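PDB 4NZJ: putative alpha-galactosidase from Bacteroides fragilis, which probably hydrolyses terminal, non-reducing alpha-D-galactose residues from alpha-D-galactosides, as a glycoside hydrolase family 27 enzyme. Local coordinates for residues W315-G327 against Y344-L358. Sequence-based numbering, arbitrary orientation.
Sequences WNDPDMLVVGIDG and YKSHFSLWCMMASPL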
loop_
_atom_site.group_PDB
_atom_site.type_symbol
_atom_site.label_atom_id
_atom_site.label_comp_id
_atom_site.label_asym_id
_atom_site.label_seq_id
_atom_site.Cartn_x
_atom_site.Cartn_y
_atom_site.Cartn_z
ATOM N N TRP A 315 0.471 -6.925 7.284
ATOM C CA TRP A 315 1.491 -5.887 7.155
ATOM C C TRP A 315 1.487 -4.888 8.309
ATOM O O TRP A 315 0.423 -4.484 8.798
ATOM C CB TRP A 315 1.285 -5.136 5.832
ATOM C CG TRP A 315 1.141 -6.061 4.675
ATOM C CD1 TRP A 315 -0.013 -6.383 4.017
ATOM C CD2 TRP A 315 2.182 -6.826 4.053
ATOM N NE1 TRP A 315 0.251 -7.283 3.011
ATOM C CE2 TRP A 315 1.587 -7.580 3.018
ATOM C CE3 TRP A 315 3.557 -6.943 4.264
ATOM C CZ2 TRP A 315 2.326 -8.434 2.195
ATOM C CZ3 TRP A 315 4.291 -7.800 3.447
ATOM C CH2 TRP A 315 3.668 -8.537 2.428
ATOM N N ASN A 316 2.683 -4.489 8.740
ATOM C CA ASN A 316 2.820 -3.352 9.641
ATOM C C ASN A 316 2.537 -2.081 8.847
ATOM O O ASN A 316 3.136 -1.862 7.793
ATOM C CB ASN A 316 4.228 -3.264 10.225
ATOM C CG ASN A 316 4.531 -4.369 11.226
ATOM O OD1 ASN A 316 3.763 -4.613 12.159
ATOM N ND2 ASN A 316 5.682 -5.018 11.057
ATOM N N ASP A 317 1.650 -1.241 9.367
ATOM C CA ASP A 317 1.225 -0.023 8.675
ATOM C C ASP A 317 1.818 1.207 9.375
ATOM O O ASP A 317 1.376 1.575 10.459
ATOM C CB ASP A 317 -0.303 0.015 8.655
ATOM C CG ASP A 317 -0.877 1.228 7.942
ATOM O OD1 ASP A 317 -0.122 2.063 7.387
ATOM O OD2 ASP A 317 -2.127 1.343 7.948
ATOM N N PRO A 318 2.826 1.850 8.759
ATOM C CA PRO A 318 3.446 3.042 9.330
ATOM C C PRO A 318 2.743 4.347 8.918
ATOM O O PRO A 318 3.335 5.428 9.014
ATOM C CB PRO A 318 4.865 2.987 8.762
ATOM C CG PRO A 318 4.707 2.322 7.440
ATOM C CD PRO A 318 3.469 1.469 7.488
ATOM N N ASP A 319 1.497 4.228 8.473
ATOM C CA ASP A 319 0.648 5.351 8.085
ATOM C C ASP A 319 0.986 5.849 6.667
ATOM O O ASP A 319 1.836 5.287 5.964
ATOM C CB ASP A 319 0.651 6.478 9.145
ATOM C CG ASP A 319 -0.660 7.298 9.169
ATOM O OD1 ASP A 319 -1.552 7.078 8.314
ATOM O OD2 ASP A 319 -0.790 8.191 10.042
HETATM N N MSE A 320 0.268 6.896 6.277
HETATM C CA MSE A 320 0.258 7.354 4.889
HETATM C C MSE A 320 1.580 7.848 4.358
HETATM O O MSE A 320 2.469 8.256 5.097
HETATM C CB MSE A 320 -0.773 8.471 4.755
HETATM C CG MSE A 320 -0.462 9.645 5.673
HETATM SE SE MSE A 320 -1.586 11.154 5.129
HETATM C CE MSE A 320 -0.997 12.474 6.468
ATOM N N LEU A 321 1.699 7.790 3.034
ATOM C CA LEU A 321 2.765 8.468 2.331
ATOM C C LEU A 321 2.427 9.961 2.258
ATOM O O LEU A 321 1.389 10.339 1.719
ATOM C CB LEU A 321 2.935 7.917 0.918
ATOM C CG LEU A 321 3.487 6.498 0.815
ATOM C CD1 LEU A 321 3.293 5.964 -0.593
ATOM C CD2 LEU A 321 4.950 6.460 1.216
ATOM N N VAL A 322 3.302 10.799 2.804
ATOM C CA VAL A 322 3.152 12.248 2.762
ATOM C C VAL A 322 3.921 12.869 1.587
ATOM O O VAL A 322 3.998 14.083 1.472
ATOM C CB VAL A 322 3.605 12.897 4.092
ATOM C CG1 VAL A 322 2.724 12.409 5.233
ATOM C CG2 VAL A 322 5.068 12.598 4.390
ATOM N N VAL A 323 4.473 12.016 0.723
ATOM C CA VAL A 323 5.215 12.443 -0.463
ATOM C C VAL A 323 4.490 13.560 -1.208
ATOM O O VAL A 323 3.353 13.391 -1.640
ATOM C CB VAL A 323 5.444 11.260 -1.437
ATOM C CG1 VAL A 323 6.154 11.729 -2.698
ATOM C CG2 VAL A 323 6.228 10.150 -0.751
ATOM N N GLY A 324 5.168 14.695 -1.333
ATOM C CA GLY A 324 4.705 15.807 -2.148
ATOM C C GLY A 324 3.701 16.746 -1.503
ATOM O O GLY A 324 3.322 17.742 -2.118
ATOM N N ILE A 325 3.277 16.466 -0.272
ATOM C CA ILE A 325 2.262 17.313 0.370
ATOM C C ILE A 325 2.780 18.748 0.513
ATOM O O ILE A 325 1.999 19.697 0.401
ATOM C CB ILE A 325 1.734 16.708 1.697
ATOM C CG1 ILE A 325 0.940 15.437 1.393
ATOM C CG2 ILE A 325 0.841 17.709 2.428
ATOM C CD1 ILE A 325 0.443 14.668 2.601
ATOM N N ASP A 326 4.089 18.898 0.730
ATOM C CA ASP A 326 4.762 20.205 0.704
ATOM C C ASP A 326 4.170 21.212 1.685
ATOM O O ASP A 326 4.147 22.422 1.421
ATOM C CB ASP A 326 4.760 20.797 -0.713
ATOM C CG ASP A 326 5.757 20.129 -1.611
ATOM O OD1 ASP A 326 6.002 18.927 -1.414
ATOM O OD2 ASP A 326 6.299 20.805 -2.513
ATOM N N GLY A 327 3.700 20.714 2.826
ATOM C CA GLY A 327 3.144 21.566 3.872
ATOM C C GLY A 327 1.829 22.219 3.496
ATOM O O GLY A 327 1.440 23.219 4.099
ATOM N N TYR A 344 11.277 13.310 1.028
ATOM C CA TYR A 344 10.144 12.566 0.490
ATOM C C TYR A 344 10.564 11.291 -0.256
ATOM O O TYR A 344 9.925 10.259 -0.126
ATOM C CB TYR A 344 9.301 13.443 -0.435
ATOM C CG TYR A 344 8.457 14.483 0.269
ATOM C CD1 TYR A 344 7.742 14.179 1.429
ATOM C CD2 TYR A 344 8.342 15.766 -0.253
ATOM C CE1 TYR A 344 6.952 15.134 2.052
ATOM C CE2 TYR A 344 7.556 16.724 0.364
ATOM C CZ TYR A 344 6.862 16.404 1.514
ATOM O OH TYR A 344 6.090 17.367 2.121
ATOM N N LYS A 345 11.637 11.371 -1.033
ATOM C CA LYS A 345 12.152 10.203 -1.748
ATOM C C LYS A 345 12.600 9.108 -0.773
ATOM O O LYS A 345 12.317 7.928 -0.978
ATOM C CB LYS A 345 13.298 10.615 -2.679
ATOM C CG LYS A 345 14.019 9.475 -3.387
ATOM C CD LYS A 345 13.142 8.742 -4.383
ATOM C CE LYS A 345 13.876 7.566 -5.022
ATOM N NZ LYS A 345 15.096 7.978 -5.763
ATOM N N SER A 346 13.298 9.490 0.291
ATOM C CA SER A 346 13.746 8.501 1.278
ATOM C C SER A 346 12.568 7.878 2.033
ATOM O O SER A 346 12.555 6.684 2.309
ATOM C CB SER A 346 14.729 9.139 2.257
ATOM O OG SER A 346 15.907 9.512 1.573
ATOM N N HIS A 347 11.593 8.707 2.376
ATOM C CA HIS A 347 10.336 8.269 2.985
ATOM C C HIS A 347 9.666 7.200 2.118
ATOM O O HIS A 347 9.321 6.127 2.601
ATOM C CB HIS A 347 9.466 9.512 3.203
ATOM C CG HIS A 347 8.016 9.255 3.469
ATOM N ND1 HIS A 347 7.560 8.345 4.400
ATOM C CD2 HIS A 347 6.913 9.864 2.973
ATOM C CE1 HIS A 347 6.240 8.374 4.431
ATOM N NE2 HIS A 347 5.826 9.296 3.587
ATOM N N PHE A 348 9.546 7.461 0.819
ATOM C CA PHE A 348 8.971 6.470 -0.085
ATOM C C PHE A 348 9.828 5.192 -0.151
ATOM O O PHE A 348 9.307 4.075 -0.060
ATOM C CB PHE A 348 8.769 7.060 -1.483
ATOM C CG PHE A 348 8.031 6.145 -2.415
ATOM C CD1 PHE A 348 6.659 5.972 -2.298
ATOM C CD2 PHE A 348 8.712 5.422 -3.387
ATOM C CE1 PHE A 348 5.975 5.113 -3.143
ATOM C CE2 PHE A 348 8.028 4.573 -4.242
ATOM C CZ PHE A 348 6.663 4.413 -4.115
ATOM N N SER A 349 11.140 5.374 -0.304
ATOM C CA SER A 349 12.093 4.261 -0.406
ATOM C C SER A 349 12.014 3.321 0.784
ATOM O O SER A 349 12.032 2.104 0.621
ATOM C CB SER A 349 13.520 4.788 -0.535
ATOM O OG SER A 349 13.640 5.614 -1.675
ATOM N N LEU A 350 11.928 3.886 1.984
ATOM C CA LEU A 350 11.920 3.071 3.191
ATOM C C LEU A 350 10.566 2.397 3.409
ATOM O O LEU A 350 10.515 1.256 3.845
ATOM C CB LEU A 350 12.357 3.906 4.398
ATOM C CG LEU A 350 13.859 4.264 4.339
ATOM C CD1 LEU A 350 14.215 5.332 5.361
ATOM C CD2 LEU A 350 14.734 3.022 4.513
ATOM N N TRP A 351 9.474 3.086 3.087
ATOM C CA TRP A 351 8.153 2.437 3.077
ATOM C C TRP A 351 8.177 1.237 2.107
ATOM O O TRP A 351 7.604 0.181 2.387
ATOM C CB TRP A 351 7.061 3.435 2.680
ATOM C CG TRP A 351 6.328 4.122 3.825
ATOM C CD1 TRP A 351 4.977 4.191 3.981
ATOM C CD2 TRP A 351 6.894 4.832 4.945
ATOM N NE1 TRP A 351 4.658 4.907 5.104
ATOM C CE2 TRP A 351 5.812 5.303 5.725
ATOM C CE3 TRP A 351 8.202 5.119 5.364
ATOM C CZ2 TRP A 351 5.996 6.035 6.909
ATOM C CZ3 TRP A 351 8.383 5.857 6.538
ATOM C CH2 TRP A 351 7.283 6.300 7.297
ATOM N N CYS A 352 8.868 1.377 0.979
ATOM C CA CYS A 352 9.000 0.251 0.061
ATOM C C CYS A 352 9.795 -0.891 0.694
ATOM O O CYS A 352 9.353 -2.043 0.694
ATOM C CB CYS A 352 9.624 0.685 -1.273
ATOM S SG CYS A 352 8.474 1.612 -2.315
HETATM N N MSE A 353 10.958 -0.566 1.257
HETATM C CA MSE A 353 11.814 -1.568 1.912
HETATM C C MSE A 353 11.140 -2.273 3.060
HETATM O O MSE A 353 11.385 -3.454 3.284
HETATM C CB MSE A 353 13.082 -0.917 2.470
HETATM C CG MSE A 353 14.031 -0.417 1.385
HETATM SE SE MSE A 353 14.947 -1.878 0.461
HETATM C CE MSE A 353 16.105 -2.464 1.939
HETATM N N MSE A 354 10.297 -1.557 3.802
HETATM C CA MSE A 354 9.619 -2.120 4.988
HETATM C C MSE A 354 8.360 -2.893 4.647
HETATM O O MSE A 354 7.633 -3.315 5.547
HETATM C CB MSE A 354 9.290 -0.989 5.963
HETATM C CG MSE A 354 10.557 -0.370 6.556
HETATM SE SE MSE A 354 10.143 0.981 7.937
HETATM C CE MSE A 354 8.861 2.085 6.944
ATOM N N ALA A 355 8.107 -3.121 3.357
ATOM C CA ALA A 355 6.894 -3.805 2.912
ATOM C C ALA A 355 5.670 -3.137 3.540
ATOM O O ALA A 355 4.755 -3.810 4.031
ATOM C CB ALA A 355 6.954 -5.292 3.249
ATOM N N SER A 356 5.663 -1.809 3.495
ATOM C CA SER A 356 4.582 -1.015 4.058
ATOM C C SER A 356 3.461 -0.856 3.050
ATOM O O SER A 356 3.709 -0.838 1.844
ATOM C CB SER A 356 5.088 0.375 4.430
ATOM O OG SER A 356 6.167 0.305 5.334
ATOM N N PRO A 357 2.220 -0.711 3.533
ATOM C CA PRO A 357 1.184 -0.166 2.665
ATOM C C PRO A 357 1.701 1.118 2.025
ATOM O O PRO A 357 2.413 1.892 2.685
ATOM C CB PRO A 357 0.041 0.132 3.636
ATOM C CG PRO A 357 0.233 -0.846 4.739
ATOM C CD PRO A 357 1.721 -0.980 4.891
ATOM N N LEU A 358 1.395 1.319 0.744
ATOM C CA LEU A 358 1.765 2.540 0.034
ATOM C C LEU A 358 0.486 3.306 -0.275
ATOM O O LEU A 358 -0.045 3.235 -1.385
ATOM C CB LEU A 358 2.535 2.230 -1.255
ATOM C CG LEU A 358 3.803 1.395 -1.095
ATOM C CD1 LEU A 358 4.438 1.085 -2.444
ATOM C CD2 LEU A 358 4.797 2.101 -0.192
HETATM O O HOH W 1 4.971 -4.725 6.824
HETATM O O HOH W 2 5.858 -1.711 7.218
HETATM O O HOH W 3 1.131 4.113 3.498
#
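With CG of H347 anti to its backbone N (chi1 164°) and CG of Y344 anti to its carbonyl carbon (chi1 -73°), both rings rise from helix 341-353 to backbone N-H groups of the chain leaving strand 315-317. H347 NE2 accepts from V322 N at 3.0 Å, the donor near the imidazole plane, while L321 CD2 lies over one ring face. One turn further along, W351 NE1 gives D319 O a nearly straight bond (3.0 Å, 173°) in the indole plane; P318 CG sits over one indole face, 3.7 Å from the centroid of the five-membered ring, and H347 CE1 over the opposite one. At the other end, G324, in the type II turn V322-I325, lays its backbone on the phenol face of Y344, and D326 N reaches Y344 OH at 2.9 Å; D281 also hydrogen-bonds that hydroxyl. Beyond the Schellman motif that ends the helix, water 3 bridges D319 O and P357 O. These contacts fasten the seventh strand's exit to the last helix before strand 358-360 of the TIM barrel. Since NE2 accepts a backbone proton, H347 is probably neutral, its own proton on ND1.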